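Local structure of design construct XXA_GVDQ (Synthetic construct, 6NZ1) at residues K10-R15 / V40-Q45; A70-G75 / K79-M84. The protein has no known natural function but assembles as a computationally designed, helical homotrimer, one of a set of closely related designs that adopt two structurally divergent folds. All coordinates share one frame; numbering follows the deposited sequence.

Interaction 1: residues K10-R15 / V40-Q45; sequences KYSLER and VENNAQ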
ATOM      1  N   LYS B  10       9.773   3.976  -8.639  1.00 20.54           N
ATOM      2  CA  LYS B  10      11.081   3.455  -9.012  1.00 23.20           C
ATOM      3  C   LYS B  10      11.934   4.529  -9.652  1.00 24.82           C
ATOM      4  O   LYS B  10      13.148   4.573  -9.439  1.00 25.99           O
ATOM      5  CB  LYS B  10      10.937   2.276  -9.968  1.00 24.30           C
ATOM      6  CG  LYS B  10      12.219   1.497 -10.176  1.00 24.18           C
ATOM      7  N   TYR B  11      11.328   5.395 -10.453  1.00 22.77           N
ATOM      8  CA  TYR B  11      12.094   6.454 -11.091  1.00 24.97           C
ATOM      9  C   TYR B  11      12.584   7.488 -10.082  1.00 24.74           C
ATOM     10  O   TYR B  11      13.701   7.998 -10.207  1.00 23.15           O
ATOM     11  CB  TYR B  11      11.235   7.118 -12.152  1.00 24.73           C
ATOM     12  CG  TYR B  11      11.071   6.309 -13.407  1.00 26.93           C
ATOM     13  CD1 TYR B  11      12.137   5.594 -13.948  1.00 28.39           C
ATOM     14  CD2 TYR B  11       9.857   6.281 -14.071  1.00 27.58           C
ATOM     15  CE1 TYR B  11      12.000   4.879 -15.116  1.00 29.36           C
ATOM     16  CE2 TYR B  11       9.705   5.563 -15.230  1.00 30.47           C
ATOM     17  CZ  TYR B  11      10.775   4.863 -15.750  1.00 31.44           C
ATOM     18  OH  TYR B  11      10.608   4.146 -16.912  1.00 32.86           O
ATOM     19  N   SER B  12      11.746   7.848  -9.107  1.00 27.23           N
ATOM     20  CA  SER B  12      12.159   8.820  -8.107  1.00 24.03           C
ATOM     21  C   SER B  12      13.128   8.217  -7.101  1.00 25.66           C
ATOM     22  O   SER B  12      13.984   8.927  -6.562  1.00 23.21           O
ATOM     23  CB  SER B  12      10.932   9.412  -7.409  1.00 27.80           C
ATOM     24  OG  SER B  12      10.131   8.434  -6.767  1.00 31.81           O
ATOM     25  N   LEU B  13      13.042   6.917  -6.863  1.00 22.56           N
ATOM     26  CA  LEU B  13      14.057   6.261  -6.053  1.00 25.60           C
ATOM     27  C   LEU B  13      15.403   6.229  -6.773  1.00 27.90           C
ATOM     28  O   LEU B  13      16.439   6.532  -6.171  1.00 25.62           O
ATOM     29  CB  LEU B  13      13.587   4.854  -5.691  1.00 22.85           C
ATOM     30  CG  LEU B  13      14.547   4.066  -4.800  1.00 24.39           C
ATOM     31  CD1 LEU B  13      14.855   4.797  -3.478  1.00 24.46           C
ATOM     32  CD2 LEU B  13      14.022   2.702  -4.487  1.00 24.05           C
ATOM     33  N   GLU B  14      15.417   5.861  -8.057  1.00 29.81           N
ATOM     34  CA  GLU B  14      16.674   5.813  -8.798  1.00 28.36           C
ATOM     35  C   GLU B  14      17.327   7.187  -8.851  1.00 32.89           C
ATOM     36  O   GLU B  14      18.547   7.313  -8.693  1.00 31.62           O
ATOM     37  CB  GLU B  14      16.431   5.281 -10.208  1.00 27.45           C
ATOM     38  CG  GLU B  14      16.138   3.779 -10.242  1.00 26.72           C
ATOM     39  CD  GLU B  14      15.721   3.261 -11.622  1.00 26.32           C
ATOM     40  OE1 GLU B  14      15.322   4.061 -12.489  1.00 27.57           O
ATOM     41  OE2 GLU B  14      15.783   2.039 -11.843  1.00 26.93           O
ATOM     42  N   ARG B  15      16.531   8.231  -9.065  1.00 30.65           N
ATOM     43  CA  ARG B  15      17.057   9.589  -9.001  1.00 31.06           C
ATOM     44  C   ARG B  15      17.677   9.878  -7.637  1.00 33.08           C
ATOM     45  O   ARG B  15      18.697  10.571  -7.539  1.00 32.77           O
ATOM     46  CB  ARG B  15      15.935  10.586  -9.300  1.00 31.77           C
ATOM     47  CG  ARG B  15      15.857  11.059 -10.742  1.00 31.23           C
ATOM     48  CD  ARG B  15      14.853  12.196 -10.901  1.00 31.58           C
ATOM     49  NE  ARG B  15      13.477  11.724 -10.791  1.00 33.48           N
ATOM     50  CZ  ARG B  15      12.620  11.717 -11.796  1.00 32.04           C
ATOM     51  NH1 ARG B  15      13.002  12.175 -12.976  1.00 32.35           N
ATOM     52  NH2 ARG B  15      11.387  11.263 -11.623  1.00 32.77           N
ATOM     53  N   VAL B  40      11.682  14.327  -0.528  1.00 20.54           N
ATOM     54  CA  VAL B  40      10.313  14.807  -0.408  1.00 23.89           C
ATOM     55  C   VAL B  40       9.510  14.448  -1.653  1.00 30.50           C
ATOM     56  O   VAL B  40       8.317  14.120  -1.571  1.00 26.65           O
ATOM     57  CB  VAL B  40      10.317  16.322  -0.147  1.00 22.02           C
ATOM     58  CG1 VAL B  40       8.911  16.886  -0.233  1.00 19.73           C
ATOM     59  CG2 VAL B  40      10.979  16.638   1.215  1.00 19.16           C
ATOM     60  N   GLU B  41      10.138  14.513  -2.822  1.00 34.34           N
ATOM     61  CA  GLU B  41       9.431  14.100  -4.022  1.00 33.58           C
ATOM     62  C   GLU B  41       9.117  12.614  -3.972  1.00 31.27           C
ATOM     63  O   GLU B  41       8.017  12.198  -4.337  1.00 32.26           O
ATOM     64  CB  GLU B  41      10.252  14.411  -5.269  1.00 36.68           C
ATOM     65  CG  GLU B  41      10.828  15.817  -5.385  1.00 39.36           C
ATOM     66  CD  GLU B  41       9.795  16.945  -5.414  1.00 41.30           C
ATOM     67  OE1 GLU B  41      10.103  17.997  -6.045  1.00 40.44           O
ATOM     68  OE2 GLU B  41       8.710  16.798  -4.796  1.00 40.78           O
ATOM     69  N   ASN B  42      10.084  11.794  -3.554  1.00 31.24           N
ATOM     70  CA  ASN B  42       9.856  10.356  -3.463  1.00 29.76           C
ATOM     71  C   ASN B  42       8.769  10.046  -2.441  1.00 29.49           C
ATOM     72  O   ASN B  42       7.878   9.227  -2.689  1.00 30.48           O
ATOM     73  CB  ASN B  42      11.168   9.656  -3.100  1.00 25.00           C
ATOM     74  CG  ASN B  42      11.054   8.159  -3.082  1.00 22.19           C
ATOM     75  OD1 ASN B  42      11.288   7.526  -2.065  1.00 23.33           O
ATOM     76  ND2 ASN B  42      10.737   7.579  -4.210  1.00 29.17           N
ATOM     77  N   ASN B  43       8.800  10.717  -1.299  1.00 25.62           N
ATOM     78  CA  ASN B  43       7.797  10.455  -0.287  1.00 24.50           C
ATOM     79  C   ASN B  43       6.417  10.899  -0.748  1.00 23.41           C
ATOM     80  O   ASN B  43       5.418  10.238  -0.455  1.00 24.10           O
ATOM     81  CB  ASN B  43       8.196  11.149   1.005  1.00 25.84           C
ATOM     82  CG  ASN B  43       9.260  10.387   1.753  1.00 26.59           C
ATOM     83  OD1 ASN B  43      10.103   9.733   1.150  1.00 26.37           O
ATOM     84  ND2 ASN B  43       9.218  10.454   3.075  1.00 27.46           N
ATOM     85  N   ALA B  44       6.329  12.017  -1.464  1.00 25.13           N
ATOM     86  CA  ALA B  44       5.030  12.454  -1.957  1.00 25.22           C
ATOM     87  C   ALA B  44       4.428  11.431  -2.908  1.00 25.80           C
ATOM     88  O   ALA B  44       3.203  11.273  -2.963  1.00 25.31           O
ATOM     89  CB  ALA B  44       5.169  13.806  -2.645  1.00 25.32           C
ATOM     90  N   GLN B  45       5.269  10.727  -3.661  0.71 23.75           N
ATOM     91  CA  GLN B  45       4.775   9.689  -4.552  0.71 23.28           C
ATOM     92  C   GLN B  45       4.446   8.408  -3.798  0.71 23.10           C
ATOM     93  O   GLN B  45       3.500   7.708  -4.171  0.71 24.99           O
ATOM     94  CB  GLN B  45       5.801   9.401  -5.646  0.71 24.16           C
ATOM     95  CG  GLN B  45       6.024  10.554  -6.623  0.71 23.00           C
ATOM     96  CD  GLN B  45       4.824  10.799  -7.511  0.71 22.94           C
ATOM     97  OE1 GLN B  45       4.149   9.858  -7.919  0.71 21.11           O
ATOM     98  NE2 GLN B  45       4.557  12.064  -7.823  0.71 20.92           N
TER
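The side-chain amide of N42 is the flat group here, and S12 meets it at its nitrogen end. S12 OG lies in the amide plane and accepts a hydrogen bond from N42 ND2 at 2.8 Å, with an N-H...O angle of 156°. One face of the amide is turned to L13. The backbone N of L13 lies obliquely above the nitrogen end on that face, 3.6 Å from N42 ND2, and L13 CB lies 4.2 Å from the same atom. The first torsion, with CG anti to the backbone N (chi1 -176°), brings the amide beside the carbonyl carbon, and chi2 (-120°) turns its other face to N42's own carbonyl O. S12 OG also bonds within its own helix, its one proton shared or alternating between the carbonyls of D8 and L9. The hydroxyl thus donates within its helix and accepts across the contact. At the oxygen end, N42 OD1 takes a weak hydrogen bond from N43 ND2 of the third subunit. N43 also bonds to its copies in both neighbouring subunits, giving the trimer a polar layer. With a leucine in place of N42, S12 OG would probably lose its amide donor and N43 of the third subunit an acceptor. The contact therefore pairs helices 6-25 and 29-73 through buried polar groups that need matched donors and acceptors, a more directional demand than apolar packing makes.

Interaction 2: residues A70-G75 / K79-M84; sequences ALEAIG and KILEEM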
ATOM      1  N   ALA B  70     -25.064 -11.650  -3.294  1.00 19.25           N
ATOM      2  CA  ALA B  70     -25.418 -12.543  -4.388  1.00 19.22           C
ATOM      3  C   ALA B  70     -25.681 -13.944  -3.868  1.00 22.13           C
ATOM      4  O   ALA B  70     -26.702 -14.562  -4.186  1.00 18.35           O
ATOM      5  CB  ALA B  70     -24.308 -12.557  -5.434  1.00 18.54           C
ATOM      6  N   LEU B  71     -24.762 -14.463  -3.061  1.00 22.69           N
ATOM      7  CA  LEU B  71     -24.939 -15.785  -2.489  1.00 20.80           C
ATOM      8  C   LEU B  71     -26.182 -15.847  -1.629  1.00 23.93           C
ATOM      9  O   LEU B  71     -26.858 -16.876  -1.587  1.00 23.30           O
ATOM     10  CB  LEU B  71     -23.721 -16.154  -1.657  1.00 24.60           C
ATOM     11  CG  LEU B  71     -22.420 -16.224  -2.450  1.00 25.44           C
ATOM     12  CD1 LEU B  71     -21.262 -16.582  -1.539  1.00 25.12           C
ATOM     13  CD2 LEU B  71     -22.539 -17.234  -3.550  1.00 26.68           C
ATOM     14  N   GLU B  72     -26.485 -14.772  -0.903  1.00 22.57           N
ATOM     15  CA  GLU B  72     -27.696 -14.781  -0.091  1.00 25.50           C
ATOM     16  C   GLU B  72     -28.948 -14.675  -0.957  1.00 28.68           C
ATOM     17  O   GLU B  72     -29.973 -15.291  -0.641  1.00 28.60           O
ATOM     18  CB  GLU B  72     -27.665 -13.652   0.944  1.00 25.76           C
ATOM     19  CG  GLU B  72     -28.819 -13.695   1.953  1.00 24.40           C
ATOM     20  CD  GLU B  72     -28.651 -12.741   3.116  1.00 27.33           C
ATOM     21  OE1 GLU B  72     -27.690 -11.941   3.119  1.00 26.94           O
ATOM     22  OE2 GLU B  72     -29.483 -12.801   4.040  1.00 26.70           O
ATOM     23  N   ALA B  73     -28.895 -13.892  -2.041  1.00 25.55           N
ATOM     24  CA  ALA B  73     -30.070 -13.703  -2.880  1.00 23.24           C
ATOM     25  C   ALA B  73     -30.480 -14.988  -3.580  1.00 27.08           C
ATOM     26  O   ALA B  73     -31.606 -15.085  -4.079  1.00 25.38           O
ATOM     27  CB  ALA B  73     -29.803 -12.614  -3.911  1.00 22.75           C
ATOM     28  N   ILE B  74     -29.596 -15.978  -3.623  1.00 25.93           N
ATOM     29  CA  ILE B  74     -29.884 -17.225  -4.305  1.00 27.61           C
ATOM     30  C   ILE B  74     -30.146 -18.366  -3.352  1.00 30.63           C
ATOM     31  O   ILE B  74     -30.368 -19.497  -3.809  1.00 30.38           O
ATOM     32  CB  ILE B  74     -28.750 -17.602  -5.266  1.00 25.41           C
ATOM     33  CG1 ILE B  74     -27.456 -17.738  -4.490  1.00 25.56           C
ATOM     34  CG2 ILE B  74     -28.619 -16.573  -6.326  1.00 26.35           C
ATOM     35  CD1 ILE B  74     -26.398 -18.486  -5.242  1.00 25.38           C
ATOM     36  N   GLY B  75     -30.086 -18.134  -2.051  1.00 31.35           N
ATOM     37  CA  GLY B  75     -30.516 -19.127  -1.098  1.00 31.01           C
ATOM     38  C   GLY B  75     -29.430 -19.915  -0.408  1.00 31.20           C
ATOM     39  O   GLY B  75     -29.727 -20.987   0.134  1.00 30.37           O
ATOM     40  N   LYS B  79     -25.799 -20.639   7.593  1.00 28.06           N
ATOM     41  CA  LYS B  79     -24.633 -21.250   8.226  1.00 34.12           C
ATOM     42  C   LYS B  79     -23.368 -20.841   7.499  1.00 37.73           C
ATOM     43  O   LYS B  79     -22.356 -20.527   8.133  1.00 41.68           O
ATOM     44  CB  LYS B  79     -24.767 -22.777   8.272  1.00 33.84           C
ATOM     45  N   ILE B  80     -23.415 -20.815   6.167  1.00 37.96           N
ATOM     46  CA  ILE B  80     -22.244 -20.459   5.372  1.00 34.97           C
ATOM     47  C   ILE B  80     -22.052 -18.947   5.333  1.00 31.92           C
ATOM     48  O   ILE B  80     -20.929 -18.438   5.446  1.00 33.21           O
ATOM     49  CB  ILE B  80     -22.400 -21.051   3.957  1.00 33.75           C
ATOM     50  CG1 ILE B  80     -22.319 -22.585   3.966  1.00 35.18           C
ATOM     51  CG2 ILE B  80     -21.375 -20.483   2.997  1.00 34.57           C
ATOM     52  CD1 ILE B  80     -22.826 -23.249   2.674  1.00 33.39           C
ATOM     53  N   LEU B  81     -23.139 -18.205   5.174  1.00 27.35           N
ATOM     54  CA  LEU B  81     -23.022 -16.762   5.082  1.00 23.87           C
ATOM     55  C   LEU B  81     -22.480 -16.164   6.363  1.00 23.98           C
ATOM     56  O   LEU B  81     -21.844 -15.109   6.326  1.00 23.36           O
ATOM     57  CB  LEU B  81     -24.376 -16.143   4.768  1.00 26.86           C
ATOM     58  CG  LEU B  81     -25.034 -16.652   3.488  1.00 30.33           C
ATOM     59  CD1 LEU B  81     -26.491 -16.189   3.379  1.00 31.24           C
ATOM     60  CD2 LEU B  81     -24.218 -16.228   2.260  1.00 31.47           C
ATOM     61  N   GLU B  82     -22.718 -16.815   7.503  1.00 26.19           N
ATOM     62  CA  GLU B  82     -22.355 -16.230   8.789  1.00 24.02           C
ATOM     63  C   GLU B  82     -20.851 -16.034   8.897  1.00 24.46           C
ATOM     64  O   GLU B  82     -20.379 -14.958   9.278  1.00 22.40           O
ATOM     65  CB  GLU B  82     -22.870 -17.110   9.930  1.00 22.89           C
ATOM     66  N   GLU B  83     -20.077 -17.070   8.574  1.00 25.31           N
ATOM     67  CA  GLU B  83     -18.627 -16.967   8.676  1.00 28.44           C
ATOM     68  C   GLU B  83     -18.084 -15.855   7.779  1.00 27.75           C
ATOM     69  O   GLU B  83     -17.154 -15.137   8.166  1.00 24.37           O
ATOM     70  CB  GLU B  83     -17.984 -18.314   8.331  1.00 33.07           C
ATOM     71  CG  GLU B  83     -16.455 -18.299   8.403  1.00 36.50           C
ATOM     72  CD  GLU B  83     -15.822 -19.652   8.196  1.00 37.72           C
ATOM     73  OE1 GLU B  83     -16.516 -20.599   7.803  1.00 38.67           O
ATOM     74  OE2 GLU B  83     -14.607 -19.773   8.406  1.00 38.88           O
ATOM     75  N   MET B  84     -18.642 -15.704   6.574  1.00 26.64           N
ATOM     76  CA  MET B  84     -18.192 -14.652   5.670  1.00 26.27           C
ATOM     77  C   MET B  84     -18.563 -13.270   6.190  1.00 23.59           C
ATOM     78  O   MET B  84     -17.812 -12.308   6.011  1.00 21.94           O
ATOM     79  CB  MET B  84     -18.849 -14.862   4.305  1.00 25.98           C
ATOM     80  CG  MET B  84     -18.333 -16.047   3.493  1.00 27.60           C
ATOM     81  SD  MET B  84     -19.388 -16.154   2.001  1.00 28.40           S
ATOM     82  CE  MET B  84     -19.528 -17.920   1.838  1.00 28.69           C
TER
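L81 points its forked end at helix 29-73 and uses each methyl on a different neighbour. CD1 reaches the aliphatic part of E72, 3.7 Å from E72 CG and equally close to E72 CB. CD2 turns to the root of L71, 3.9 Å from L71 CB. The side chains of E72 and L81 cross at about a right angle, and the CD1 methyl meets the glutamate stem from its flank. E72 CG is anti to the backbone N (chi1 -173°) and the chain is extended beyond it. This carries the carboxylate past the leucine, where OE1 forms a salt bridge with K85 one turn farther along helix 78-94. The glutamate is thus apolar at its stem and charged at its end.

The setting is a helical hairpin. Helix 29-73 ends in a Schellman motif, with G75 at positive phi (102°) and its N bonded to the carbonyl O of E72. A short connection then leads into helix 78-94, which folds back beside the long helix.

L71 and M84 also cross at about a right angle. L71 CD1 meets the end of the methionine, with M84 CE at 4.0 Å and M84 SD at a similar distance. M84 is bent at chi3 (-142°), which sets its terminal methyl beside the leucine. Both residues are buried and also meet neighbouring subunits. L71 packs on L71 of the third subunit, and M84 on A70 of the second subunit.

In the fold
From the N terminus, helix 6-25 leads through a short connection into helix 29-73. Interaction 1 closes this first loop by joining 10-15 to 40-45, with 24 residues between. The chain then runs along the rest of the long helix. At its C-terminal end it turns into helix 78-94, and interaction 2 closes a much shorter loop, with three residues between 70-75 and 79-84. The two loops follow in series and neither nest nor cross. The centres of interactions 1 and 2 lie about 45 Å apart, on opposite sides of the chain's centre. Helix 29-73 is common to both, with one short helix folded back at each end. Both contacts also touch the third subunit.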